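Local coordinates for protein ralf, proline/betaine transporter (Legionella pneumophila, PDB 4D7Q) that probably acts as a guanine nucleotide exchange factor through its Legionella Sec7 domain, fused here in an engineered chimera to the capping domain of Rickettsia prowazekii RalF, at residues G263-V268 with V282-I287; V203-G208 with V330-A335; K112-V117 with L141-I146. The protein carries 2 engineered substitutions. One frame throughout, in Å; residues are numbered along the deposited sequence.

Contacts 1 and 2 belong to the capping-domain part of this engineered fusion and reach the same six-stranded antiparallel sheet, whereas contact 3 joins two helices of the Sec7 part. Contact 1 is a local hairpin nested inside the much longer loop that contact 2 closes; their centres lie about 17 Å apart and their nearest atoms about 7 Å. Contact 3 is about 16 Å from contact 1, centre to centre, again with about 7 Å between nearest atoms. Contacts 2 and 3 are about 22 Å apart at their centres yet touch across the two parts of the chimera, where P207 CG packs 4.2 Å from K112 NZ.

Contact 1. Residues G263-V268 with V282-I287; sequences GYKGSV and VYKPSI
V282 meets K265 and G266 where strands 264-271 and 277-283 of the capping-domain part pair as an antiparallel beta hairpin. Two of the backbone bonds are made by V282: its N donates to G266 O, and its O accepts from K265 N at 2.7 Å. Its CG1 rests against K265 CB, and CG2 comes 4.3 Å from V268 CG2. Next along the chain, Y283 forms a non-hydrogen-bonded pair with Y264, and both rings lie on the same face of the sheet. They meet obliquely, planes 36° apart, with Y264 CD1 over one face of the Y283 ring near its rim and Y264 CB 3.6 Å from Y283 CE2. With CG anti to the backbone N (chi1 176°), the Y264 ring runs along its own strand and its hydroxyl donates to S267 OG, 2.6 Å away. The Y283 hydroxyl bonds Q281 and, in the Sec7 part of the fusion, the backbone N of A110. At K284 the backbone N donates to G263 O, the carbonyl of the glycine that follows helix 256-262, with positive phi; the K284 side chain crosses that of K265 at about a right angle, then turns its ammonium to E230 and N226. S286 OG donates to K284 O at 3.0 Å and accepts from K265 NZ at 3.2 Å, while a water takes a bond from K265 NZ and gives one to S286 OG.

Contact 2. Residues V203-G208 with V330-A335; sequences VDSSPG and VTSIKA
Strand 332-334, an outermost strand of the capping-domain sheet, is joined to the start of strand 208-214 here by a hydrogen-bonded antiparallel pair between G208 and K334. K334 N gives its bond to G208 O at 2.8 Å, and G208 N returns one of the same length to K334 O. The side chain of K334 extends this grip to the rest of the 203-208 loop. With CG swung away from the backbone N (chi1 -165°) and the chain extended beyond it, the lysine runs back alongside the loop: its CB lies 3.4 Å from S206 O, its CD 3.4 Å from S205 OG, and NZ ends in a 2.7 Å bond to S205 O. E62 of the Sec7 part also forms a salt bridge with this ammonium, so in this engineered fusion NZ bridges the loop and the Sec7 part. S205 CB packs 3.3 Å from S332 OG, which is hydrogen-bonded to a water lying close to S206 O and G208 O. P207 CB also touches A335 O, at 3.4 Å. T331 and S332 both face Q210 on the neighbouring strand, the pattern of a classic beta bulge.

Contact 3. Residues K112-V117 with L141-I146; sequences KIDRLV and LAFQTI
V117 is the bump of this contact: its branched side chain projects from helix 110-127 into a hollow on helix 135-152 formed by A142, F143 and I146, all within the Sec7 part. CG1, trans to the backbone N (chi1 180°), reaches the floor of the hollow at A142 CB, 3.6 Å away, and lies equally close to F143 CE2. The other branch, CG2, lies 3.9 Å from F143 CZ and reaches I146 CD1 at 4.2 Å. Both branches and CB thus lie on one side of the F143 ring, along CD2, CE2 and CZ, and meet it obliquely. That ring reaches back across the gap between the helices, its rim atom CE2 4.2 Å from D114 OD1. The carboxylate and ring planes are 53° apart there. D114 itself is held by outside partners: OD1 by the hydroxyl of Y139, one turn before F143, and OD2 by a salt bridge to K255 of the capping part. No hydrogen bond links the two segments. Their axes come no closer than 11.4 Å and their N-to-C directions differ by 115°; these segments meet through the one hollow that V117 fills. Helix 93-102 packs beside I146 through L101, while helices 256-262 and 290-293 of the capping part come against the contact, F261 meeting the F143 ring and W291 touching both F143 and I146.

Contact 1. Residues G263-V268 with V282-I287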
loop_
_atom_site.group_PDB
_atom_site.type_symbol
_atom_site.label_atom_id
_atom_site.label_comp_id
_atom_site.label_asym_id
_atom_site.label_seq_id
_atom_site.Cartn_x
_atom_site.Cartn_y
_atom_site.Cartn_z
ATOM N N GLY A 263 -2.437 10.133 4.962
ATOM C CA GLY A 263 -1.563 10.737 5.955
ATOM C C GLY A 263 -0.092 10.575 5.639
ATOM O O GLY A 263 0.765 10.929 6.457
ATOM N N TYR A 264 0.217 10.050 4.440
ATOM C CA TYR A 264 1.592 9.852 3.992
ATOM C C TYR A 264 2.199 11.199 3.710
ATOM O O TYR A 264 1.733 11.886 2.798
ATOM C CB TYR A 264 1.591 8.976 2.729
ATOM C CG TYR A 264 2.930 8.741 2.074
ATOM C CD1 TYR A 264 4.013 8.246 2.806
ATOM C CD2 TYR A 264 3.076 8.851 0.698
ATOM C CE1 TYR A 264 5.234 7.963 2.190
ATOM C CE2 TYR A 264 4.293 8.588 0.070
ATOM C CZ TYR A 264 5.371 8.151 0.819
ATOM O OH TYR A 264 6.542 7.863 0.173
ATOM N N LYS A 265 3.182 11.604 4.530
ATOM C CA LYS A 265 3.845 12.904 4.399
ATOM C C LYS A 265 5.008 12.840 3.409
ATOM O O LYS A 265 5.463 13.873 2.926
ATOM C CB LYS A 265 4.324 13.449 5.762
ATOM C CG LYS A 265 3.227 13.665 6.804
ATOM C CD LYS A 265 2.244 14.776 6.398
ATOM C CE LYS A 265 0.959 14.703 7.172
ATOM N NZ LYS A 265 0.066 15.854 6.867
ATOM N N GLY A 266 5.467 11.633 3.107
ATOM C CA GLY A 266 6.563 11.435 2.175
ATOM C C GLY A 266 7.614 10.492 2.704
ATOM O O GLY A 266 7.511 9.990 3.839
ATOM N N SER A 267 8.629 10.245 1.868
ATOM C CA SER A 267 9.712 9.315 2.200
ATOM C C SER A 267 11.077 9.978 2.296
ATOM O O SER A 267 11.483 10.728 1.403
ATOM C CB SER A 267 9.779 8.172 1.189
ATOM O OG SER A 267 8.761 7.203 1.385
ATOM N N VAL A 268 11.773 9.683 3.403
ATOM C CA VAL A 268 13.136 10.080 3.688
ATOM C C VAL A 268 13.992 8.969 3.064
ATOM O O VAL A 268 13.884 7.813 3.479
ATOM C CB VAL A 268 13.412 10.155 5.207
ATOM C CG1 VAL A 268 14.812 10.695 5.479
ATOM C CG2 VAL A 268 12.346 10.972 5.951
ATOM N N VAL A 282 6.880 8.277 6.335
ATOM C CA VAL A 282 6.308 9.101 7.410
ATOM C C VAL A 282 4.795 9.301 7.174
ATOM O O VAL A 282 4.388 9.805 6.122
ATOM C CB VAL A 282 7.037 10.475 7.570
ATOM C CG1 VAL A 282 6.361 11.346 8.655
ATOM C CG2 VAL A 282 8.533 10.288 7.885
ATOM N N TYR A 283 3.998 8.964 8.197
ATOM C CA TYR A 283 2.541 9.101 8.235
ATOM C C TYR A 283 2.118 9.857 9.440
ATOM O O TYR A 283 2.531 9.536 10.556
ATOM C CB TYR A 283 1.851 7.732 8.288
ATOM C CG TYR A 283 2.128 6.879 7.078
ATOM C CD1 TYR A 283 3.302 6.128 6.983
ATOM C CD2 TYR A 283 1.234 6.835 6.014
ATOM C CE1 TYR A 283 3.586 5.378 5.848
ATOM C CE2 TYR A 283 1.486 6.050 4.898
ATOM C CZ TYR A 283 2.658 5.314 4.824
ATOM O OH TYR A 283 2.923 4.575 3.704
ATOM N N LYS A 284 1.280 10.852 9.239
ATOM C CA LYS A 284 0.735 11.631 10.350
ATOM C C LYS A 284 -0.767 11.854 10.076
ATOM O O LYS A 284 -1.123 12.064 8.901
ATOM C CB LYS A 284 1.467 12.981 10.513
ATOM C CG LYS A 284 2.942 12.867 10.944
ATOM C CD LYS A 284 3.496 14.153 11.552
ATOM C CE LYS A 284 3.602 15.281 10.553
ATOM N NZ LYS A 284 3.638 16.608 11.224
ATOM N N PRO A 285 -1.643 11.778 11.115
ATOM C CA PRO A 285 -3.089 12.040 10.902
ATOM C C PRO A 285 -3.345 13.275 10.046
ATOM O O PRO A 285 -2.761 14.334 10.269
ATOM C CB PRO A 285 -3.640 12.206 12.331
ATOM C CG PRO A 285 -2.754 11.335 13.133
ATOM C CD PRO A 285 -1.371 11.518 12.547
ATOM N N SER A 286 -4.163 13.093 9.027
ATOM C CA SER A 286 -4.472 14.122 8.079
ATOM C C SER A 286 -5.986 14.269 7.885
ATOM O O SER A 286 -6.738 13.532 8.415
ATOM C CB SER A 286 -3.795 13.795 6.753
ATOM O OG SER A 286 -2.415 13.853 6.870
ATOM N N ILE A 287 -6.393 15.237 7.096
ATOM C CA ILE A 287 -7.788 15.522 6.915
ATOM C C ILE A 287 -8.663 14.316 6.527
ATOM O O ILE A 287 -9.656 14.112 7.118
ATOM C CB ILE A 287 -8.041 16.745 6.016
ATOM C CG1 ILE A 287 -9.500 17.189 6.128
ATOM C CG2 ILE A 287 -7.634 16.474 4.586
ATOM C CD1 ILE A 287 -9.840 18.483 5.464
HETATM O O HOH W 1 -1.196 14.911 4.688
#

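Contact 2. Residues V203-G208 with V330-A335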
loop_
_atom_site.group_PDB
_atom_site.type_symbol
_atom_site.label_atom_id
_atom_site.label_comp_id
_atom_site.label_asym_id
_atom_site.label_seq_id
_atom_site.Cartn_x
_atom_site.Cartn_y
_atom_site.Cartn_z
ATOM N N VAL A 203 -3.549 -5.263 6.321
ATOM C CA VAL A 203 -2.462 -5.956 7.026
ATOM C C VAL A 203 -2.305 -5.228 8.403
ATOM O O VAL A 203 -2.550 -4.024 8.489
ATOM C CB VAL A 203 -1.120 -5.935 6.221
ATOM C CG1 VAL A 203 -1.259 -6.665 4.894
ATOM C CG2 VAL A 203 -0.617 -4.505 5.990
ATOM N N ASP A 204 -1.885 -5.948 9.450
ATOM C CA ASP A 204 -1.668 -5.356 10.770
ATOM C C ASP A 204 -0.358 -4.593 10.789
ATOM O O ASP A 204 -0.183 -3.665 11.575
ATOM C CB ASP A 204 -1.629 -6.465 11.852
ATOM C CG ASP A 204 -2.984 -7.034 12.232
ATOM O OD1 ASP A 204 -3.986 -6.264 12.227
ATOM O OD2 ASP A 204 -3.043 -8.238 12.584
ATOM N N SER A 205 0.574 -5.008 9.937
ATOM C CA SER A 205 1.898 -4.425 9.850
ATOM C C SER A 205 2.389 -4.533 8.423
ATOM O O SER A 205 1.974 -5.433 7.681
ATOM C CB SER A 205 2.850 -5.155 10.793
ATOM O OG SER A 205 3.174 -6.431 10.270
ATOM N N SER A 206 3.272 -3.619 8.042
ATOM C CA SER A 206 3.850 -3.577 6.705
ATOM C C SER A 206 5.266 -4.216 6.686
ATOM O O SER A 206 5.898 -4.272 7.750
ATOM C CB SER A 206 3.913 -2.128 6.223
ATOM O OG SER A 206 2.607 -1.626 5.984
ATOM N N PRO A 207 5.775 -4.677 5.495
ATOM C CA PRO A 207 7.143 -5.229 5.430
ATOM C C PRO A 207 8.197 -4.276 5.987
ATOM O O PRO A 207 8.117 -3.053 5.791
ATOM C CB PRO A 207 7.366 -5.435 3.919
ATOM C CG PRO A 207 6.003 -5.608 3.359
ATOM C CD PRO A 207 5.147 -4.679 4.156
ATOM N N GLY A 208 9.179 -4.854 6.667
ATOM C CA GLY A 208 10.266 -4.107 7.274
ATOM C C GLY A 208 9.976 -3.769 8.717
ATOM O O GLY A 208 9.305 -4.529 9.417
ATOM N N VAL A 330 10.542 -0.673 18.200
ATOM C CA VAL A 330 9.755 -1.090 17.056
ATOM C C VAL A 330 8.497 -1.878 17.494
ATOM O O VAL A 330 8.596 -2.684 18.379
ATOM C CB VAL A 330 10.703 -1.859 16.094
ATOM C CG1 VAL A 330 11.108 -3.190 16.648
ATOM C CG2 VAL A 330 10.149 -2.042 14.735
ATOM N N THR A 331 7.332 -1.642 16.889
ATOM C CA THR A 331 6.081 -2.310 17.226
ATOM C C THR A 331 5.943 -3.626 16.469
ATOM O O THR A 331 5.237 -4.534 16.905
ATOM C CB THR A 331 4.864 -1.420 16.915
ATOM O OG1 THR A 331 3.663 -2.095 17.309
ATOM C CG2 THR A 331 4.800 -1.104 15.430
ATOM N N SER A 332 6.624 -3.722 15.331
ATOM C CA SER A 332 6.583 -4.929 14.513
ATOM C C SER A 332 7.759 -4.978 13.561
ATOM O O SER A 332 8.235 -3.944 13.090
ATOM C CB SER A 332 5.279 -5.017 13.719
ATOM O OG SER A 332 5.268 -4.039 12.693
ATOM N N ILE A 333 8.215 -6.195 13.288
ATOM C CA ILE A 333 9.273 -6.506 12.337
ATOM C C ILE A 333 8.628 -7.481 11.381
ATOM O O ILE A 333 8.068 -8.479 11.836
ATOM C CB ILE A 333 10.537 -7.099 13.014
ATOM C CG1 ILE A 333 11.084 -6.128 14.116
ATOM C CG2 ILE A 333 11.585 -7.406 11.922
ATOM C CD1 ILE A 333 12.411 -6.533 14.864
ATOM N N LYS A 334 8.642 -7.179 10.069
ATOM C CA LYS A 334 8.011 -8.061 9.093
ATOM C C LYS A 334 8.961 -8.363 7.964
ATOM O O LYS A 334 9.715 -7.475 7.574
ATOM C CB LYS A 334 6.709 -7.429 8.562
ATOM C CG LYS A 334 5.787 -8.388 7.820
ATOM C CD LYS A 334 4.510 -7.684 7.425
ATOM C CE LYS A 334 3.426 -8.652 7.050
ATOM N NZ LYS A 334 2.166 -7.938 6.723
ATOM N N ALA A 335 8.926 -9.606 7.423
ATOM C CA ALA A 335 9.791 -9.981 6.290
ATOM C C ALA A 335 9.585 -9.039 5.117
ATOM O O ALA A 335 8.479 -8.543 4.910
ATOM C CB ALA A 335 9.485 -11.409 5.835
HETATM O O HOH W 2 0.346 -7.888 9.511
HETATM O O HOH W 3 6.647 -4.296 10.393
#

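Contact 3. Residues K112-V117 with L141-I146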
loop_
_atom_site.group_PDB
_atom_site.type_symbol
_atom_site.label_atom_id
_atom_site.label_comp_id
_atom_site.label_asym_id
_atom_site.label_seq_id
_atom_site.Cartn_x
_atom_site.Cartn_y
_atom_site.Cartn_z
ATOM N N LYS A 112 1.328 1.836 -2.123
ATOM C CA LYS A 112 0.789 0.509 -2.404
ATOM C C LYS A 112 -0.742 0.563 -2.522
ATOM O O LYS A 112 -1.294 0.074 -3.510
ATOM C CB LYS A 112 1.263 -0.500 -1.355
ATOM C CG LYS A 112 2.752 -0.798 -1.477
ATOM C CD LYS A 112 3.220 -1.892 -0.561
ATOM C CE LYS A 112 4.676 -2.183 -0.850
ATOM N NZ LYS A 112 5.270 -2.917 0.280
ATOM N N ILE A 113 -1.436 1.189 -1.558
ATOM C CA ILE A 113 -2.918 1.301 -1.655
ATOM C C ILE A 113 -3.321 2.135 -2.902
ATOM O O ILE A 113 -4.337 1.853 -3.544
ATOM C CB ILE A 113 -3.617 1.775 -0.321
ATOM C CG1 ILE A 113 -5.136 1.410 -0.290
ATOM C CG2 ILE A 113 -3.450 3.276 -0.067
ATOM C CD1 ILE A 113 -5.449 0.003 0.099
ATOM N N ASP A 114 -2.500 3.151 -3.231
ATOM C CA ASP A 114 -2.666 4.024 -4.382
ATOM C C ASP A 114 -2.603 3.194 -5.678
ATOM O O ASP A 114 -3.469 3.334 -6.538
ATOM C CB ASP A 114 -1.567 5.083 -4.387
ATOM C CG ASP A 114 -1.838 6.242 -5.311
ATOM O OD1 ASP A 114 -3.010 6.531 -5.562
ATOM O OD2 ASP A 114 -0.884 6.872 -5.749
ATOM N N ARG A 115 -1.611 2.301 -5.807
ATOM C CA ARG A 115 -1.528 1.451 -7.005
ATOM C C ARG A 115 -2.772 0.562 -7.190
ATOM O O ARG A 115 -3.234 0.384 -8.314
ATOM C CB ARG A 115 -0.242 0.643 -7.015
ATOM C CG ARG A 115 0.938 1.521 -7.377
ATOM C CD ARG A 115 2.238 0.747 -7.406
ATOM N NE ARG A 115 3.319 1.689 -7.192
ATOM C CZ ARG A 115 3.954 1.845 -6.044
ATOM N NH1 ARG A 115 3.715 1.024 -5.028
ATOM N NH2 ARG A 115 4.882 2.779 -5.919
ATOM N N LEU A 116 -3.342 0.053 -6.094
ATOM C CA LEU A 116 -4.549 -0.776 -6.147
ATOM C C LEU A 116 -5.780 0.013 -6.587
ATOM O O LEU A 116 -6.531 -0.445 -7.421
ATOM C CB LEU A 116 -4.787 -1.452 -4.786
ATOM C CG LEU A 116 -3.731 -2.479 -4.327
ATOM C CD1 LEU A 116 -4.176 -3.156 -3.064
ATOM C CD2 LEU A 116 -3.391 -3.523 -5.430
ATOM N N VAL A 117 -5.972 1.201 -6.039
ATOM C CA VAL A 117 -7.094 2.069 -6.384
ATOM C C VAL A 117 -6.946 2.532 -7.861
ATOM O O VAL A 117 -7.921 2.487 -8.603
ATOM C CB VAL A 117 -7.263 3.231 -5.366
ATOM C CG1 VAL A 117 -8.441 4.135 -5.732
ATOM C CG2 VAL A 117 -7.419 2.701 -3.931
ATOM N N LEU A 141 -13.655 9.369 -6.958
ATOM C CA LEU A 141 -14.844 8.737 -6.393
ATOM C C LEU A 141 -14.454 7.580 -5.501
ATOM O O LEU A 141 -15.067 7.419 -4.451
ATOM C CB LEU A 141 -15.723 8.148 -7.506
ATOM C CG LEU A 141 -16.689 9.048 -8.249
ATOM C CD1 LEU A 141 -17.334 8.262 -9.374
ATOM C CD2 LEU A 141 -17.768 9.632 -7.317
ATOM N N ALA A 142 -13.478 6.746 -5.937
ATOM C CA ALA A 142 -13.041 5.582 -5.152
ATOM C C ALA A 142 -12.561 5.953 -3.757
ATOM O O ALA A 142 -13.034 5.366 -2.779
ATOM C CB ALA A 142 -11.977 4.779 -5.888
ATOM N N PHE A 143 -11.632 6.914 -3.661
ATOM C CA PHE A 143 -11.129 7.387 -2.369
ATOM C C PHE A 143 -12.243 8.019 -1.529
ATOM O O PHE A 143 -12.285 7.813 -0.309
ATOM C CB PHE A 143 -9.929 8.339 -2.537
ATOM C CG PHE A 143 -8.612 7.592 -2.539
ATOM C CD1 PHE A 143 -8.078 7.083 -1.354
ATOM C CD2 PHE A 143 -7.945 7.321 -3.737
ATOM C CE1 PHE A 143 -6.890 6.346 -1.366
ATOM C CE2 PHE A 143 -6.741 6.603 -3.739
ATOM C CZ PHE A 143 -6.226 6.123 -2.556
ATOM N N GLN A 144 -13.174 8.732 -2.178
ATOM C CA GLN A 144 -14.298 9.325 -1.442
ATOM C C GLN A 144 -15.193 8.253 -0.840
ATOM O O GLN A 144 -15.649 8.430 0.292
ATOM C CB GLN A 144 -15.155 10.255 -2.322
ATOM C CG GLN A 144 -16.061 11.212 -1.504
ATOM C CD GLN A 144 -15.256 12.229 -0.707
ATOM O OE1 GLN A 144 -14.169 12.675 -1.110
ATOM N NE2 GLN A 144 -15.754 12.609 0.460
ATOM N N THR A 145 -15.522 7.209 -1.655
ATOM C CA THR A 145 -16.419 6.097 -1.329
ATOM C C THR A 145 -15.858 5.302 -0.149
ATOM O O THR A 145 -16.593 5.003 0.783
ATOM C CB THR A 145 -16.667 5.236 -2.592
ATOM O OG1 THR A 145 -17.279 6.031 -3.605
ATOM C CG2 THR A 145 -17.487 3.985 -2.323
ATOM N N ILE A 146 -14.554 4.994 -0.179
ATOM C CA ILE A 146 -13.900 4.259 0.899
ATOM C C ILE A 146 -14.036 5.026 2.233
ATOM O O ILE A 146 -14.410 4.441 3.258
ATOM C CB ILE A 146 -12.402 4.020 0.568
ATOM C CG1 ILE A 146 -12.214 3.067 -0.646
ATOM C CG2 ILE A 146 -11.675 3.463 1.821
ATOM C CD1 ILE A 146 -10.692 3.101 -1.253
#